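Local structure of peroxisomal fatty acid beta-oxidation multifunctional protein MFP2 (Arabidopsis thaliana, 2WTB) at residues S334-I339 with K481-T486; D385-R390 with E414-Q419. The protein hydrates long-chain enoyl-CoA esters and oxidises the resulting 3-hydroxyacyl-CoA with NAD+ in peroxisomal fatty acid beta-oxidation, notably during seed germination. One frame throughout, in Å; residues are numbered along the deposited sequence.

How the contacts relate
Both contacts belong to the NAD-binding domain of the dehydrogenase part. Following the chain, 334-339 leaves helix 322-332 and enters strand 338-341; 385-390 comes next, in the loop between strands 380-383 and 394-397, and meets 414-419 at the end of helix 403-416, closing contact 2. Much later 481-486, at the end of helix 470-482, returns to 334-339 and closes contact 1, so the short loop of contact 2 is nested inside the long loop of contact 1. Their centres lie about 21 Å apart, but they touch through I339, whose CD1 packs near F389 CE1 at 4.1 Å. Contact 1 joins two helix ends, contact 2 a strand-connecting loop to a third.

Contact 1: S334-I339 with K481-T486; sequences SNYPVI and KKIKKT
The hydroxyl end of Y336 reaches the side chain of K482 while its ring meets I483 obliquely, and S334 touches the same I483 methyl. Y336 and K482 cross at about a right angle: CB of the lysine lies at the ring edge, near the ring plane, 3.5 Å from Y336 OH. The same oxygen also meets K482 CG, after which the lysine chain bends at chi2 (-63°) and takes its ammonium away from the tyrosine. A long, flexible lysine suits this exposed place, since its methylenes can pack while its charge stays out. I483 also lies across the tyrosine, its CG2 3.8 Å from Y336 CE1. That methyl is shared, because S334 OG stands 3.5 Å from I483 CG2. With chi1 at 57°, I483 sets CG1 between its backbone N and carbonyl carbon, which places CG2 beside the N, where both partners can reach it. S334 OG adds a weak hydrogen bond to the carbonyl oxygen of K482, at 3.4 Å; a small hydroxyl side chain fits so close to a helix end.

Two helix ends meet here. N335 and K484, both with positive phi, are the C-prime residues of Schellman motifs that end helices 322-332 and 470-482, and the first leads into strand 338-341 of the domain's large sheet. Y336 packs on L331 as well. A leucine in its place, lacking the ring and hydroxyl, would probably leave K482 CB and CG and I483 CG2 less covered and open a gap between the helix ends. With 173 Å² buried and one weak hydrogen bond, the contact rests mainly on van der Waals packing, hydroxyl oxygens against methyl and methylene groups as well as ring against methyl, with little directional bonding to fix the two turns.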
loop_
_atom_site.group_PDB
_atom_site.type_symbol
_atom_site.label_atom_id
_atom_site.label_comp_id
_atom_site.label_asym_id
_atom_site.label_seq_id
_atom_site.Cartn_x
_atom_site.Cartn_y
_atom_site.Cartn_z
ATOM N N SER A 334 18.014 5.487 -2.255
ATOM C CA SER A 334 18.219 4.397 -1.305
ATOM C C SER A 334 19.700 4.038 -1.208
ATOM O O SER A 334 20.059 2.864 -1.118
ATOM C CB SER A 334 17.405 3.168 -1.713
ATOM O OG SER A 334 16.021 3.464 -1.767
ATOM N N ASN A 335 20.548 5.062 -1.211
ATOM C CA ASN A 335 22.002 4.888 -1.200
ATOM C C ASN A 335 22.526 3.765 -2.098
ATOM O O ASN A 335 23.244 2.875 -1.644
ATOM C CB ASN A 335 22.553 4.758 0.229
ATOM C CG ASN A 335 21.741 3.811 1.092
ATOM O OD1 ASN A 335 20.601 4.104 1.454
ATOM N ND2 ASN A 335 22.334 2.675 1.443
ATOM N N TYR A 336 22.159 3.818 -3.375
ATOM C CA TYR A 336 22.718 2.926 -4.383
ATOM C C TYR A 336 23.587 3.726 -5.345
ATOM O O TYR A 336 23.095 4.618 -6.034
ATOM C CB TYR A 336 21.609 2.234 -5.180
ATOM C CG TYR A 336 21.031 0.995 -4.534
ATOM C CD1 TYR A 336 19.724 0.976 -4.069
ATOM C CD2 TYR A 336 21.789 -0.163 -4.407
ATOM C CE1 TYR A 336 19.189 -0.156 -3.487
ATOM C CE2 TYR A 336 21.261 -1.301 -3.824
ATOM C CZ TYR A 336 19.962 -1.292 -3.367
ATOM O OH TYR A 336 19.431 -2.420 -2.786
ATOM N N PRO A 337 24.889 3.417 -5.394
ATOM C CA PRO A 337 25.756 4.075 -6.376
ATOM C C PRO A 337 25.280 3.760 -7.789
ATOM O O PRO A 337 25.352 2.608 -8.216
ATOM C CB PRO A 337 27.123 3.435 -6.118
ATOM C CG PRO A 337 27.054 2.938 -4.712
ATOM C CD PRO A 337 25.636 2.500 -4.517
ATOM N N VAL A 338 24.791 4.767 -8.502
ATOM C CA VAL A 338 24.225 4.551 -9.828
ATOM C C VAL A 338 25.022 5.257 -10.918
ATOM O O VAL A 338 25.482 6.385 -10.740
ATOM C CB VAL A 338 22.753 5.008 -9.890
ATOM C CG1 VAL A 338 22.269 5.076 -11.331
ATOM C CG2 VAL A 338 21.880 4.072 -9.073
ATOM N N ILE A 339 25.179 4.582 -12.051
ATOM C CA ILE A 339 25.913 5.140 -13.175
ATOM C C ILE A 339 25.093 5.076 -14.461
ATOM O O ILE A 339 24.690 3.998 -14.898
ATOM C CB ILE A 339 27.257 4.418 -13.377
ATOM C CG1 ILE A 339 27.809 4.697 -14.774
ATOM C CG2 ILE A 339 27.095 2.923 -13.166
ATOM C CD1 ILE A 339 29.022 3.868 -15.117
ATOM N N LYS A 481 12.408 -4.301 -2.336
ATOM C CA LYS A 481 12.055 -3.970 -0.963
ATOM C C LYS A 481 12.938 -2.841 -0.434
ATOM O O LYS A 481 12.470 -1.961 0.289
ATOM C CB LYS A 481 12.175 -5.204 -0.068
ATOM C CG LYS A 481 11.760 -4.971 1.373
ATOM C CD LYS A 481 11.746 -6.269 2.163
ATOM C CE LYS A 481 11.264 -6.038 3.587
ATOM N NZ LYS A 481 11.176 -7.306 4.363
ATOM N N LYS A 482 14.213 -2.870 -0.808
ATOM C CA LYS A 482 15.169 -1.860 -0.368
ATOM C C LYS A 482 14.788 -0.461 -0.850
ATOM O O LYS A 482 15.104 0.532 -0.197
ATOM C CB LYS A 482 16.577 -2.208 -0.858
ATOM C CG LYS A 482 17.095 -3.554 -0.382
ATOM C CD LYS A 482 17.235 -3.595 1.129
ATOM C CE LYS A 482 17.900 -4.883 1.579
ATOM N NZ LYS A 482 18.086 -4.925 3.056
ATOM N N ILE A 483 14.118 -0.388 -1.996
ATOM C CA ILE A 483 13.722 0.897 -2.566
ATOM C C ILE A 483 12.230 1.167 -2.389
ATOM O O ILE A 483 11.581 1.740 -3.264
ATOM C CB ILE A 483 14.099 1.008 -4.056
ATOM C CG1 ILE A 483 13.480 -0.139 -4.856
ATOM C CG2 ILE A 483 15.610 1.019 -4.221
ATOM C CD1 ILE A 483 13.828 -0.107 -6.331
ATOM N N LYS A 484 11.696 0.741 -1.249
ATOM C CA LYS A 484 10.322 1.049 -0.865
ATOM C C LYS A 484 9.301 0.728 -1.956
ATOM O O LYS A 484 8.298 1.427 -2.109
ATOM C CB LYS A 484 10.209 2.516 -0.448
ATOM C CG LYS A 484 11.272 2.952 0.548
ATOM C CD LYS A 484 11.305 2.033 1.758
ATOM C CE LYS A 484 12.290 2.534 2.806
ATOM N NZ LYS A 484 13.675 2.646 2.267
ATOM N N LYS A 485 9.560 -0.334 -2.709
ATOM C CA LYS A 485 8.636 -0.790 -3.738
ATOM C C LYS A 485 7.937 -2.061 -3.276
ATOM O O LYS A 485 8.423 -2.755 -2.383
ATOM C CB LYS A 485 9.386 -1.064 -5.043
ATOM C CG LYS A 485 9.887 0.176 -5.762
ATOM C CD LYS A 485 8.863 0.678 -6.761
ATOM C CE LYS A 485 9.430 1.802 -7.612
ATOM N NZ LYS A 485 9.602 3.061 -6.836
ATOM N N THR A 486 6.793 -2.359 -3.884
ATOM C CA THR A 486 6.104 -3.622 -3.644
ATOM C C THR A 486 6.218 -4.504 -4.881
ATOM O O THR A 486 5.567 -4.250 -5.894
ATOM C CB THR A 486 4.626 -3.415 -3.283
ATOM O OG1 THR A 486 4.532 -2.865 -1.965
ATOM C CG2 THR A 486 3.873 -4.738 -3.322
#

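Contact 2: D385-R390 with E414-Q419; sequences DYESFR and EKYCPQ
R390 and C417 bring the two backbones closest, their CA atoms 5.2 Å apart where the 385-390 loop passes the end of helix 403-416, and no hydrogen bond joins the segments. Y416 carries most of the contact. The backbone puts Y386 CB over one face of its ring, a CH-pi contact 3.7 Å from the centroid and close to the ring normal, while K415 CD covers the opposite face. The Y386 chi1, with CG beside the backbone N, directs its ring nearly parallel to that of Y416, at 8°, but slid so far aside that the two barely overlap. A broad tyrosine thus suits the place of Y416, giving a flat surface to aliphatic groups on both sides.

R390 starts away from the helix, but its chain, bent at chi2 (-66°), doubles back so that CD comes 3.1 Å from Y416 O. Y416 CD1 lies over one face of the guanidinium, 3.6 Å from R390 NH2, yet the two planes are steeply inclined, at 68°, and do not stack. E387 meets the edge of that ring through OE1, and its OE2 takes a weak, nearly straight hydrogen bond from R390 NE, within a salt bridge. Deeper in the fold, F389 turns its ring edge to C417 SG, 4.0 Å from F389 CD2; F389 also packs on I339, A316 and I318 of the large sheet and on L413 of the helix. An aromatic ring there fills the layer between sheet and helix, and P418, which has no amide hydrogen to offer, sets CD against F389 O.

The contact therefore joins loop to helix end by a CH-pi contact on one face of Y416, a sulfur-aromatic edge and van der Waals packing, while its one salt bridge stays within the loop, where it probably steadies the arginine beside Y416.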
loop_
_atom_site.group_PDB
_atom_site.type_symbol
_atom_site.label_atom_id
_atom_site.label_comp_id
_atom_site.label_asym_id
_atom_site.label_seq_id
_atom_site.Cartn_x
_atom_site.Cartn_y
_atom_site.Cartn_z
ATOM N N ASP A 385 30.673 5.524 -21.695
ATOM C CA ASP A 385 31.521 4.370 -21.970
ATOM C C ASP A 385 31.050 3.138 -21.199
ATOM O O ASP A 385 30.170 3.231 -20.342
ATOM C CB ASP A 385 32.974 4.692 -21.608
ATOM C CG ASP A 385 33.956 3.682 -22.168
ATOM O OD1 ASP A 385 33.574 2.918 -23.081
ATOM O OD2 ASP A 385 35.113 3.654 -21.698
ATOM N N TYR A 386 31.639 1.987 -21.507
ATOM C CA TYR A 386 31.281 0.735 -20.846
ATOM C C TYR A 386 32.351 0.265 -19.865
ATOM O O TYR A 386 32.098 -0.611 -19.041
ATOM C CB TYR A 386 31.026 -0.366 -21.876
ATOM C CG TYR A 386 29.641 -0.358 -22.484
ATOM C CD1 TYR A 386 28.514 -0.532 -21.692
ATOM C CD2 TYR A 386 29.465 -0.204 -23.851
ATOM C CE1 TYR A 386 27.247 -0.535 -22.244
ATOM C CE2 TYR A 386 28.203 -0.207 -24.414
ATOM C CZ TYR A 386 27.099 -0.374 -23.606
ATOM O OH TYR A 386 25.841 -0.376 -24.165
ATOM N N GLU A 387 33.544 0.840 -19.960
ATOM C CA GLU A 387 34.660 0.417 -19.115
ATOM C C GLU A 387 34.370 0.611 -17.630
ATOM O O GLU A 387 35.079 0.080 -16.774
ATOM C CB GLU A 387 35.945 1.150 -19.506
ATOM C CG GLU A 387 36.537 0.688 -20.826
ATOM C CD GLU A 387 36.864 -0.795 -20.831
ATOM O OE1 GLU A 387 36.834 -1.407 -21.918
ATOM O OE2 GLU A 387 37.146 -1.350 -19.747
ATOM N N SER A 388 33.324 1.372 -17.329
ATOM C CA SER A 388 32.926 1.610 -15.949
ATOM C C SER A 388 31.905 0.574 -15.488
ATOM O O SER A 388 31.299 0.713 -14.426
ATOM C CB SER A 388 32.363 3.024 -15.794
ATOM O OG SER A 388 31.485 3.339 -16.861
ATOM N N PHE A 389 31.725 -0.467 -16.294
ATOM C CA PHE A 389 30.785 -1.538 -15.979
ATOM C C PHE A 389 31.510 -2.752 -15.407
ATOM O O PHE A 389 30.883 -3.736 -15.017
ATOM C CB PHE A 389 30.000 -1.947 -17.227
ATOM C CG PHE A 389 28.929 -0.970 -17.617
ATOM C CD1 PHE A 389 29.220 0.375 -17.774
ATOM C CD2 PHE A 389 27.635 -1.400 -17.843
ATOM C CE1 PHE A 389 28.236 1.273 -18.137
ATOM C CE2 PHE A 389 26.649 -0.508 -18.208
ATOM C CZ PHE A 389 26.949 0.830 -18.355
ATOM N N ARG A 390 32.835 -2.673 -15.362
ATOM C CA ARG A 390 33.654 -3.770 -14.861
ATOM C C ARG A 390 33.439 -3.988 -13.367
ATOM O O ARG A 390 33.999 -4.911 -12.779
ATOM C CB ARG A 390 35.132 -3.487 -15.129
ATOM C CG ARG A 390 35.454 -3.197 -16.583
ATOM C CD ARG A 390 35.219 -4.420 -17.450
ATOM N NE ARG A 390 35.729 -4.229 -18.805
ATOM C CZ ARG A 390 35.772 -5.185 -19.727
ATOM N NH1 ARG A 390 35.336 -6.405 -19.442
ATOM N NH2 ARG A 390 36.253 -4.922 -20.932
ATOM N N GLU A 414 26.902 -8.254 -21.623
ATOM C CA GLU A 414 27.534 -9.542 -21.368
ATOM C C GLU A 414 29.046 -9.460 -21.553
ATOM O O GLU A 414 29.798 -10.227 -20.951
ATOM C CB GLU A 414 26.951 -10.603 -22.303
ATOM C CG GLU A 414 27.542 -11.988 -22.125
ATOM C CD GLU A 414 27.081 -12.949 -23.200
ATOM O OE1 GLU A 414 26.710 -14.092 -22.861
ATOM O OE2 GLU A 414 27.077 -12.557 -24.386
ATOM N N LYS A 415 29.486 -8.519 -22.382
ATOM C CA LYS A 415 30.904 -8.370 -22.688
ATOM C C LYS A 415 31.663 -7.598 -21.609
ATOM O O LYS A 415 32.666 -8.082 -21.084
ATOM C CB LYS A 415 31.091 -7.690 -24.046
ATOM C CG LYS A 415 32.546 -7.546 -24.467
ATOM C CD LYS A 415 32.682 -6.755 -25.757
ATOM C CE LYS A 415 31.999 -7.460 -26.918
ATOM N NZ LYS A 415 32.098 -6.667 -28.175
ATOM N N TYR A 416 31.176 -6.405 -21.279
ATOM C CA TYR A 416 31.891 -5.504 -20.375
ATOM C C TYR A 416 31.551 -5.701 -18.896
ATOM O O TYR A 416 32.213 -5.138 -18.023
ATOM C CB TYR A 416 31.650 -4.044 -20.772
ATOM C CG TYR A 416 32.081 -3.711 -22.184
ATOM C CD1 TYR A 416 33.402 -3.394 -22.471
ATOM C CD2 TYR A 416 31.166 -3.714 -23.229
ATOM C CE1 TYR A 416 33.801 -3.089 -23.760
ATOM C CE2 TYR A 416 31.556 -3.411 -24.520
ATOM C CZ TYR A 416 32.874 -3.100 -24.781
ATOM O OH TYR A 416 33.266 -2.798 -26.065
ATOM N N CYS A 417 30.524 -6.496 -18.615
ATOM C CA CYS A 417 30.088 -6.713 -17.238
ATOM C C CYS A 417 30.757 -7.921 -16.594
ATOM O O CYS A 417 31.264 -8.802 -17.290
ATOM C CB CYS A 417 28.567 -6.876 -17.171
ATOM S SG CYS A 417 27.640 -5.337 -17.296
ATOM N N PRO A 418 30.771 -7.953 -15.253
ATOM C CA PRO A 418 31.217 -9.120 -14.485
ATOM C C PRO A 418 30.280 -10.304 -14.710
ATOM O O PRO A 418 29.117 -10.104 -15.069
ATOM C CB PRO A 418 31.120 -8.641 -13.033
ATOM C CG PRO A 418 31.173 -7.150 -13.114
ATOM C CD PRO A 418 30.480 -6.798 -14.388
ATOM N N GLN A 419 30.779 -11.517 -14.493
ATOM C CA GLN A 419 30.019 -12.728 -14.790
ATOM C C GLN A 419 28.805 -12.916 -13.882
ATOM O O GLN A 419 27.893 -13.677 -14.205
ATOM C CB GLN A 419 30.927 -13.959 -14.706
ATOM C CG GLN A 419 32.267 -13.788 -15.403
ATOM C CD GLN A 419 32.125 -13.313 -16.837
ATOM O OE1 GLN A 419 31.052 -13.409 -17.432
ATOM N NE2 GLN A 419 33.214 -12.800 -17.400
#